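Local coordinates for endo-1,3-beta-glucanase, family GH16 (Zobellia galactanivorans, PDB 5FUI), which probably binds laminarin, a beta-1,3-glucan, through this C-terminal family 6 carbohydrate-binding module of a marine laminarinase, at residues Gly70-Ser75 against Tyr117-Gly122; Gly85-Pro90 against Thr99-Thr104; Asp76-Glu81 against Gly110-Gly115. One frame throughout, in Å; residues are numbered along the deposited sequence.

Contact 1 of 3, residues Gly70-Ser75 against Tyr117-Gly122; sequences GGRFSS and YSISGG. With APY (2-aminomethyl-pyridine), chain C.
R72 O takes two backbone donors at once, I119 N at 2.9 Å and S120 N at 3.1 Å, and this double grip defines a classic beta bulge between antiparallel strands of the CBM6 beta-sandwich. The two donors come to the oxygen from the same face of its carbonyl plane, the S120 bond nearly straight (170° at the hydrogen) and the I119 bond clearly bent (133°). R72 N returns a bond to S120 O. Two residues along, past the shift in register, S74 and Y117 form a regular hydrogen-bonded pair: S74 N reaches Y117 O, and Y117 N meets S74 O in the carbonyl plane, both at 2.9 Å. Between R72 and S74, F73 forms a non-hydrogen-bonded pair with S118, and its CA makes a CA-H...O contact with Y117 O, while its ring runs off into the core to stack on W123.

On the face shared by R72, S74 and Y117, the extended R72 chain and I119 lie side by side and point the same way; CG2 and CD1 of I119 each come to 4.1 Å from R72 CD, with CD1 at the edge of the guanidinium. The extended chain ends at E86, with which R72 NE makes a salt bridge. S74 OG sits 3.4 Å from Y117 CB. The Y117 ring, swung out with CG anti to the backbone N (chi1 -153°), leaves the strand to line one aminomethylpyridine pocket together with W44; C3 of the ligand lies at the edge of the Y117 ring, near its plane, 3.2 Å from Y117 CD2.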
loop_
_atom_site.group_PDB
_atom_site.type_symbol
_atom_site.label_atom_id
_atom_site.label_comp_id
_atom_site.label_asym_id
_atom_site.label_seq_id
_atom_site.Cartn_x
_atom_site.Cartn_y
_atom_site.Cartn_z
ATOM N N GLY A 70 -3.408 15.165 -3.345
ATOM C CA GLY A 70 -4.607 14.353 -3.642
ATOM C C GLY A 70 -4.465 12.878 -3.948
ATOM O O GLY A 70 -5.476 12.193 -4.210
ATOM N N GLY A 71 -3.243 12.342 -3.947
ATOM C CA GLY A 71 -3.100 10.873 -4.123
ATOM C C GLY A 71 -3.918 10.160 -3.054
ATOM O O GLY A 71 -3.935 10.590 -1.879
ATOM N N ARG A 72 -4.571 9.070 -3.397
ATOM C CA ARG A 72 -5.485 8.438 -2.430
ATOM C C ARG A 72 -5.639 7.017 -2.864
ATOM O O ARG A 72 -5.758 6.729 -4.073
ATOM C CB ARG A 72 -6.869 9.156 -2.452
ATOM C CG ARG A 72 -7.723 8.690 -1.293
ATOM C CD ARG A 72 -9.113 9.383 -1.465
ATOM N NE ARG A 72 -9.909 9.011 -0.300
ATOM C CZ ARG A 72 -10.073 9.739 0.773
ATOM N NH1 ARG A 72 -9.569 10.959 0.844
ATOM N NH2 ARG A 72 -10.793 9.262 1.763
ATOM N N PHE A 73 -5.635 6.100 -1.906
ATOM C CA PHE A 73 -5.839 4.688 -2.258
ATOM C C PHE A 73 -6.607 3.975 -1.161
ATOM O O PHE A 73 -6.685 4.466 -0.014
ATOM C CB PHE A 73 -4.510 3.963 -2.583
ATOM C CG PHE A 73 -3.520 3.929 -1.445
ATOM C CD1 PHE A 73 -2.531 4.987 -1.329
ATOM C CD2 PHE A 73 -3.502 2.845 -0.548
ATOM C CE1 PHE A 73 -1.598 4.872 -0.325
ATOM C CE2 PHE A 73 -2.555 2.769 0.457
ATOM C CZ PHE A 73 -1.575 3.759 0.555
ATOM N N SER A 74 -7.229 2.859 -1.547
ATOM C CA SER A 74 -7.946 1.992 -0.550
ATOM C C SER A 74 -7.187 0.694 -0.404
ATOM O O SER A 74 -6.473 0.264 -1.309
ATOM C CB SER A 74 -9.386 1.686 -1.010
ATOM O OG SER A 74 -9.338 0.966 -2.276
ATOM N N SER A 75 -7.300 0.128 0.786
ATOM C CA SER A 75 -6.754 -1.227 1.049
ATOM C C SER A 75 -7.935 -2.179 1.361
ATOM O O SER A 75 -8.958 -1.777 1.938
ATOM C CB SER A 75 -5.748 -1.261 2.191
ATOM O OG SER A 75 -6.348 -0.676 3.325
ATOM N N TYR A 117 -5.819 -0.088 -4.069
ATOM C CA TYR A 117 -6.479 0.378 -5.269
ATOM C C TYR A 117 -6.386 1.886 -5.297
ATOM O O TYR A 117 -6.827 2.573 -4.357
ATOM C CB TYR A 117 -7.980 -0.052 -5.172
ATOM C CG TYR A 117 -8.660 -0.256 -6.510
ATOM C CD1 TYR A 117 -8.822 0.802 -7.388
ATOM C CD2 TYR A 117 -9.089 -1.550 -6.928
ATOM C CE1 TYR A 117 -9.450 0.630 -8.638
ATOM C CE2 TYR A 117 -9.709 -1.744 -8.132
ATOM C CZ TYR A 117 -9.941 -0.663 -8.963
ATOM O OH TYR A 117 -10.532 -0.924 -10.196
ATOM N N SER A 118 -5.854 2.437 -6.375
ATOM C CA SER A 118 -5.703 3.877 -6.492
ATOM C C SER A 118 -7.025 4.555 -6.849
ATOM O O SER A 118 -7.589 4.355 -7.942
ATOM C CB SER A 118 -4.697 4.162 -7.594
ATOM O OG SER A 118 -4.517 5.582 -7.711
ATOM N N ILE A 119 -7.499 5.340 -5.911
ATOM C CA ILE A 119 -8.668 6.201 -6.141
ATOM C C ILE A 119 -8.257 7.444 -6.896
ATOM O O ILE A 119 -8.963 7.857 -7.859
ATOM C CB ILE A 119 -9.270 6.614 -4.778
ATOM C CG1 ILE A 119 -9.813 5.325 -4.099
ATOM C CG2 ILE A 119 -10.373 7.695 -4.963
ATOM C CD1 ILE A 119 -10.131 5.582 -2.606
ATOM N N SER A 120 -7.170 8.084 -6.483
ATOM C CA SER A 120 -6.635 9.255 -7.181
ATOM C C SER A 120 -5.102 8.974 -7.329
ATOM O O SER A 120 -4.403 8.639 -6.325
ATOM C CB SER A 120 -6.819 10.512 -6.356
ATOM O OG SER A 120 -6.363 11.562 -7.148
ATOM N N GLY A 121 -4.617 9.001 -8.588
ATOM C CA GLY A 121 -3.222 8.733 -8.837
ATOM C C GLY A 121 -2.270 9.864 -8.406
ATOM O O GLY A 121 -2.638 10.810 -7.686
ATOM N N GLY A 122 -1.010 9.670 -8.872
ATOM C CA GLY A 122 0.024 10.684 -8.600
ATOM C C GLY A 122 0.781 10.469 -7.302
ATOM O O GLY A 122 1.276 11.412 -6.750
HETATM N N APY C . -8.458 -5.411 -4.497
HETATM C CM APY C . -7.442 -4.652 -5.199
HETATM C C2 APY C . -7.770 -5.355 -6.505
HETATM C C3 APY C . -8.598 -4.724 -7.403
HETATM C C4 APY C . -9.002 -5.368 -8.597
HETATM C C5 APY C . -8.623 -6.706 -8.804
HETATM C C6 APY C . -7.798 -7.344 -7.890
HETATM N N1 APY C . -7.434 -6.674 -6.739
#

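Contact 2 of 3, residues Gly85-Pro90 against Thr99-Thr104; sequences GELSVP and TTVSQT
L87 and Q103 cross at about a right angle where strands 85-88 and 99-104 face each other from the two sheets of the beta-sandwich, their axes 7.6 Å apart at closest approach and running nearly antiparallel (160°). The two branches of L87 meet different parts of the opposing strand. CD1 drops onto the backbone, 3.5 Å from S102 O, with V101 CG2 farther off, whereas CD2 rests against the amide of Q103, 3.6 Å from NE2. An alanine in place of L87 would probably open a gap between the sheets and leave the Q103 amide without the methyl that backs it.

With CG of Q103 between the backbone N and the carbonyl carbon (chi1 65°), the chain, extended beyond CG, brings NE2 to the L87 methyl and the G85 carbonyl carbon. There NE2 gives a hydrogen bond to a water that in turn donates to E86 O, making a water bridge between the sheets. OE1 is hydrogen-bonded to Y62 OH and S75 OG, so both the oxygen and the nitrogen of the amide are engaged, which probably fixes its rotation.

Toward the other end, P90 and V101 slide past each other in opposite directions, with P90 CD 3.6 Å from V101 CG1. T99 meets the same proline ring obliquely, its methyl CG2 standing 4.1 Å from both CG and CD of P90.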
loop_
_atom_site.group_PDB
_atom_site.type_symbol
_atom_site.label_atom_id
_atom_site.label_comp_id
_atom_site.label_asym_id
_atom_site.label_seq_id
_atom_site.Cartn_x
_atom_site.Cartn_y
_atom_site.Cartn_z
ATOM N N GLY A 85 -9.954 0.342 4.548
ATOM C CA GLY A 85 -10.050 1.801 4.639
ATOM C C GLY A 85 -9.203 2.457 3.567
ATOM O O GLY A 85 -8.760 1.814 2.617
ATOM N N GLU A 86 -9.141 3.787 3.667
ATOM C CA GLU A 86 -8.511 4.580 2.655
ATOM C C GLU A 86 -7.398 5.428 3.255
ATOM O O GLU A 86 -7.409 5.837 4.422
ATOM C CB GLU A 86 -9.486 5.474 1.961
ATOM C CG GLU A 86 -10.619 4.713 1.301
ATOM C CD GLU A 86 -11.709 5.539 0.640
ATOM O OE1 GLU A 86 -11.515 6.731 0.426
ATOM O OE2 GLU A 86 -12.697 4.872 0.327
ATOM N N LEU A 87 -6.374 5.711 2.436
ATOM C CA LEU A 87 -5.195 6.469 2.861
ATOM C C LEU A 87 -5.054 7.641 1.895
ATOM O O LEU A 87 -5.152 7.463 0.680
ATOM C CB LEU A 87 -3.872 5.558 2.673
ATOM C CG LEU A 87 -3.641 4.365 3.623
ATOM C CD1 LEU A 87 -3.631 4.835 5.090
ATOM C CD2 LEU A 87 -4.670 3.252 3.351
ATOM N N SER A 88 -4.817 8.824 2.441
ATOM C CA SER A 88 -4.384 9.972 1.644
ATOM C C SER A 88 -2.855 10.056 1.668
ATOM O O SER A 88 -2.207 9.902 2.744
ATOM C CB SER A 88 -4.914 11.243 2.331
ATOM O OG SER A 88 -6.318 11.222 2.190
ATOM N N VAL A 89 -2.237 10.366 0.525
ATOM C CA VAL A 89 -0.774 10.466 0.439
ATOM C C VAL A 89 -0.467 11.985 0.523
ATOM O O VAL A 89 -0.910 12.789 -0.316
ATOM C CB VAL A 89 -0.250 9.914 -0.927
ATOM C CG1 VAL A 89 1.242 10.115 -0.991
ATOM C CG2 VAL A 89 -0.596 8.411 -1.040
ATOM N N PRO A 90 0.354 12.404 1.541
ATOM C CA PRO A 90 0.751 13.792 1.626
ATOM C C PRO A 90 1.516 14.219 0.400
ATOM O O PRO A 90 2.202 13.417 -0.234
ATOM C CB PRO A 90 1.686 13.834 2.879
ATOM C CG PRO A 90 1.128 12.639 3.703
ATOM C CD PRO A 90 0.866 11.585 2.669
ATOM N N THR A 99 7.529 9.293 3.109
ATOM C CA THR A 99 6.941 9.459 4.426
ATOM C C THR A 99 6.097 8.224 4.737
ATOM O O THR A 99 5.738 7.480 3.800
ATOM C CB THR A 99 6.100 10.796 4.482
ATOM O OG1 THR A 99 5.898 11.076 5.878
ATOM C CG2 THR A 99 4.737 10.616 3.741
ATOM N N THR A 100 5.801 7.994 5.998
ATOM C CA THR A 100 4.997 6.824 6.353
ATOM C C THR A 100 3.639 7.205 6.909
ATOM O O THR A 100 3.534 7.932 7.915
ATOM C CB THR A 100 5.744 5.995 7.411
ATOM O OG1 THR A 100 7.049 5.632 6.883
ATOM C CG2 THR A 100 5.007 4.658 7.673
ATOM N N VAL A 101 2.586 6.816 6.171
ATOM C CA VAL A 101 1.221 7.009 6.688
ATOM C C VAL A 101 0.716 5.655 7.179
ATOM O O VAL A 101 1.291 4.593 6.890
ATOM C CB VAL A 101 0.276 7.631 5.605
ATOM C CG1 VAL A 101 0.789 9.063 5.227
ATOM C CG2 VAL A 101 0.166 6.674 4.369
ATOM N N SER A 102 -0.413 5.684 7.869
ATOM C CA SER A 102 -0.916 4.420 8.442
ATOM C C SER A 102 -2.421 4.394 8.587
ATOM O O SER A 102 -3.090 5.413 8.541
ATOM C CB SER A 102 -0.254 4.109 9.769
ATOM O OG SER A 102 -0.714 5.065 10.781
ATOM N N GLN A 103 -2.923 3.190 8.825
ATOM C CA GLN A 103 -4.284 2.994 9.293
ATOM C C GLN A 103 -4.239 1.935 10.389
ATOM O O GLN A 103 -3.350 1.107 10.396
ATOM C CB GLN A 103 -5.163 2.550 8.120
ATOM C CG GLN A 103 -4.777 1.177 7.564
ATOM C CD GLN A 103 -5.454 0.779 6.258
ATOM O OE1 GLN A 103 -4.980 -0.148 5.636
ATOM N NE2 GLN A 103 -6.536 1.400 5.874
ATOM N N THR A 104 -5.194 2.022 11.304
ATOM C CA THR A 104 -5.356 1.006 12.366
ATOM C C THR A 104 -6.673 0.326 12.167
ATOM O O THR A 104 -7.733 1.012 12.204
ATOM C CB THR A 104 -5.241 1.639 13.772
ATOM O OG1 THR A 104 -3.956 2.248 13.938
ATOM C CG2 THR A 104 -5.359 0.618 14.866
HETATM O O HOH W 1 -7.649 4.102 6.644
#

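Contact 3 of 3, residues Asp76-Glu81 against Gly110-Gly115; sequences DLEAGE and GTYQFG. With APY (2-aminomethyl-pyridine), chain C.
L77 CD1 lies over one face of the Y112 ring in a CH-pi contact, 4.0 Å from the centroid and offset toward the rim, while E78 CG comes to the ring's edge near its plane. The other leucine branch, L77 CD2, lies at the edge of the F114 ring, in its plane, 3.8 Å from F114 CD1. L77 thus splits its two methyls between two aromatics of the one neighbouring strand of the jelly-roll beta-sandwich, just before the type I' turn from E78 to E81.

The E78 chain, bent at chi2 (-65°), folds its carboxylate back over the opposing strand. OE2 accepts Q113 N at 2.8 Å in an almost straight bond (176°), on the anti side of the carboxylate, and E78 N gives its own proton to Q113 O. Q113 is therefore held on both its backbone N and O by one residue. Farther along, D76 and G115 make a hydrogen-bonded antiparallel pair through both of their backbone bonds.

The D76 carboxylate, with G115, also lines an aminomethylpyridine pocket. D76 OD1 accepts G80 N from above the carboxylate plane and is also met by a water that links A79 N and Q113 O. The absence of a side chain on G115 matters here, since a CB would collide with the ligand. The ligand amine N gives a hydrogen bond to D76 OD2 at 2.7 Å.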
loop_
_atom_site.group_PDB
_atom_site.type_symbol
_atom_site.label_atom_id
_atom_site.label_comp_id
_atom_site.label_asym_id
_atom_site.label_seq_id
_atom_site.Cartn_x
_atom_site.Cartn_y
_atom_site.Cartn_z
ATOM N N ASP A 76 -7.775 -3.445 0.914
ATOM C CA ASP A 76 -8.848 -4.424 1.101
ATOM C C ASP A 76 -8.322 -5.827 1.159
ATOM O O ASP A 76 -7.165 -6.072 0.758
ATOM C CB ASP A 76 -9.870 -4.302 -0.050
ATOM C CG ASP A 76 -9.373 -4.876 -1.325
ATOM O OD1 ASP A 76 -9.431 -6.086 -1.516
ATOM O OD2 ASP A 76 -8.799 -4.133 -2.179
ATOM N N LEU A 77 -9.146 -6.736 1.693
ATOM C CA LEU A 77 -8.832 -8.161 1.666
ATOM C C LEU A 77 -9.842 -8.896 0.759
ATOM O O LEU A 77 -11.066 -8.559 0.730
ATOM C CB LEU A 77 -8.972 -8.722 3.101
ATOM C CG LEU A 77 -8.101 -8.039 4.146
ATOM C CD1 LEU A 77 -8.424 -8.647 5.512
ATOM C CD2 LEU A 77 -6.610 -7.992 3.752
ATOM N N GLU A 78 -9.285 -9.869 0.008
ATOM C CA GLU A 78 -10.128 -10.766 -0.841
ATOM C C GLU A 78 -10.961 -10.019 -1.834
ATOM O O GLU A 78 -12.218 -10.192 -1.908
ATOM C CB GLU A 78 -11.036 -11.649 0.075
ATOM C CG GLU A 78 -10.185 -12.554 0.973
ATOM C CD GLU A 78 -9.405 -13.568 0.076
ATOM O OE1 GLU A 78 -9.998 -14.298 -0.758
ATOM O OE2 GLU A 78 -8.173 -13.659 0.093
ATOM N N ALA A 79 -10.312 -9.134 -2.582
ATOM C CA ALA A 79 -11.014 -8.419 -3.661
ATOM C C ALA A 79 -12.283 -7.668 -3.205
ATOM O O ALA A 79 -13.401 -7.725 -3.809
ATOM C CB ALA A 79 -11.252 -9.360 -4.890
ATOM N N GLY A 80 -12.154 -7.010 -2.038
ATOM C CA GLY A 80 -13.200 -6.123 -1.539
ATOM C C GLY A 80 -14.204 -6.812 -0.666
ATOM O O GLY A 80 -15.105 -6.156 -0.209
ATOM N N GLU A 81 -13.961 -8.110 -0.362
ATOM C CA GLU A 81 -14.867 -8.773 0.636
ATOM C C GLU A 81 -14.773 -8.017 1.978
ATOM O O GLU A 81 -15.784 -7.893 2.714
ATOM C CB GLU A 81 -14.476 -10.245 0.894
ATOM C CG GLU A 81 -14.859 -11.143 -0.277
ATOM C CD GLU A 81 -14.558 -12.658 -0.026
ATOM O OE1 GLU A 81 -14.346 -13.088 1.164
ATOM O OE2 GLU A 81 -14.541 -13.445 -1.033
ATOM N N GLY A 110 -6.356 -14.888 9.625
ATOM C CA GLY A 110 -6.495 -15.654 8.411
ATOM C C GLY A 110 -5.379 -15.281 7.458
ATOM O O GLY A 110 -4.529 -14.428 7.785
ATOM N N THR A 111 -5.390 -15.862 6.263
ATOM C CA THR A 111 -4.462 -15.531 5.221
ATOM C C THR A 111 -5.284 -15.052 4.027
ATOM O O THR A 111 -6.236 -15.763 3.620
ATOM C CB THR A 111 -3.644 -16.794 4.794
ATOM O OG1 THR A 111 -2.869 -17.174 5.941
ATOM C CG2 THR A 111 -2.666 -16.456 3.629
ATOM N N TYR A 112 -4.946 -13.867 3.514
ATOM C CA TYR A 112 -5.761 -13.146 2.572
ATOM C C TYR A 112 -4.961 -12.585 1.418
ATOM O O TYR A 112 -3.770 -12.274 1.541
ATOM C CB TYR A 112 -6.476 -11.922 3.287
ATOM C CG TYR A 112 -7.245 -12.319 4.525
ATOM C CD1 TYR A 112 -8.473 -12.868 4.415
ATOM C CD2 TYR A 112 -6.778 -12.098 5.784
ATOM C CE1 TYR A 112 -9.209 -13.200 5.533
ATOM C CE2 TYR A 112 -7.480 -12.427 6.937
ATOM C CZ TYR A 112 -8.691 -12.984 6.815
ATOM O OH TYR A 112 -9.395 -13.328 7.964
ATOM N N GLN A 113 -5.662 -12.374 0.313
ATOM C CA GLN A 113 -5.152 -11.564 -0.785
ATOM C C GLN A 113 -5.344 -10.102 -0.355
ATOM O O GLN A 113 -6.479 -9.672 -0.101
ATOM C CB GLN A 113 -5.901 -11.889 -2.090
ATOM C CG GLN A 113 -5.516 -11.079 -3.303
ATOM C CD GLN A 113 -6.228 -11.581 -4.578
ATOM O OE1 GLN A 113 -5.785 -12.560 -5.181
ATOM N NE2 GLN A 113 -7.337 -10.896 -4.999
ATOM N N PHE A 114 -4.239 -9.348 -0.326
ATOM C CA PHE A 114 -4.255 -7.934 0.113
ATOM C C PHE A 114 -4.198 -7.016 -1.094
ATOM O O PHE A 114 -3.312 -7.209 -1.949
ATOM C CB PHE A 114 -3.063 -7.763 1.050
ATOM C CG PHE A 114 -2.878 -6.365 1.629
ATOM C CD1 PHE A 114 -3.623 -5.915 2.719
ATOM C CD2 PHE A 114 -1.905 -5.559 1.107
ATOM C CE1 PHE A 114 -3.415 -4.633 3.207
ATOM C CE2 PHE A 114 -1.686 -4.296 1.619
ATOM C CZ PHE A 114 -2.456 -3.828 2.644
ATOM N N GLY A 115 -5.144 -6.068 -1.247
ATOM C CA GLY A 115 -5.211 -5.256 -2.426
ATOM C C GLY A 115 -5.080 -3.770 -2.094
ATOM O O GLY A 115 -5.636 -3.314 -1.088
HETATM N N APY C . -8.458 -5.411 -4.497
HETATM C CM APY C . -7.442 -4.652 -5.199
HETATM C C2 APY C . -7.770 -5.355 -6.505
HETATM C C3 APY C . -8.598 -4.724 -7.403
HETATM C C4 APY C . -9.002 -5.368 -8.597
HETATM C C5 APY C . -8.623 -6.706 -8.804
HETATM C C6 APY C . -7.798 -7.344 -7.890
HETATM N N1 APY C . -7.434 -6.674 -6.739
HETATM O O HOH W 2 -7.604 -7.969 -2.210
#

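Overall arrangement
Contacts 1 and 3 are successive lengths of one strand pairing, 72-77 with 110-118, in the five-stranded antiparallel sheet; their centres lie about 17 Å apart. Contact 2 instead joins that sheet, through its outermost strand 82-88, to strand 97-107 of the four-stranded sheet, about 10 Å from contact 1 and 18 Å from contact 3, centre to centre. Along the chain the pairs are concentric: contact 1 encloses contact 3, which encloses contact 2. F73 O to L87 N, at 2.8 Å, ties contacts 1 and 2 together. Contacts 1 and 3 both border the same bound aminomethylpyridine, so the shared pairing frames a ligand site while contact 2 joins the two sheets along one edge of the sandwich.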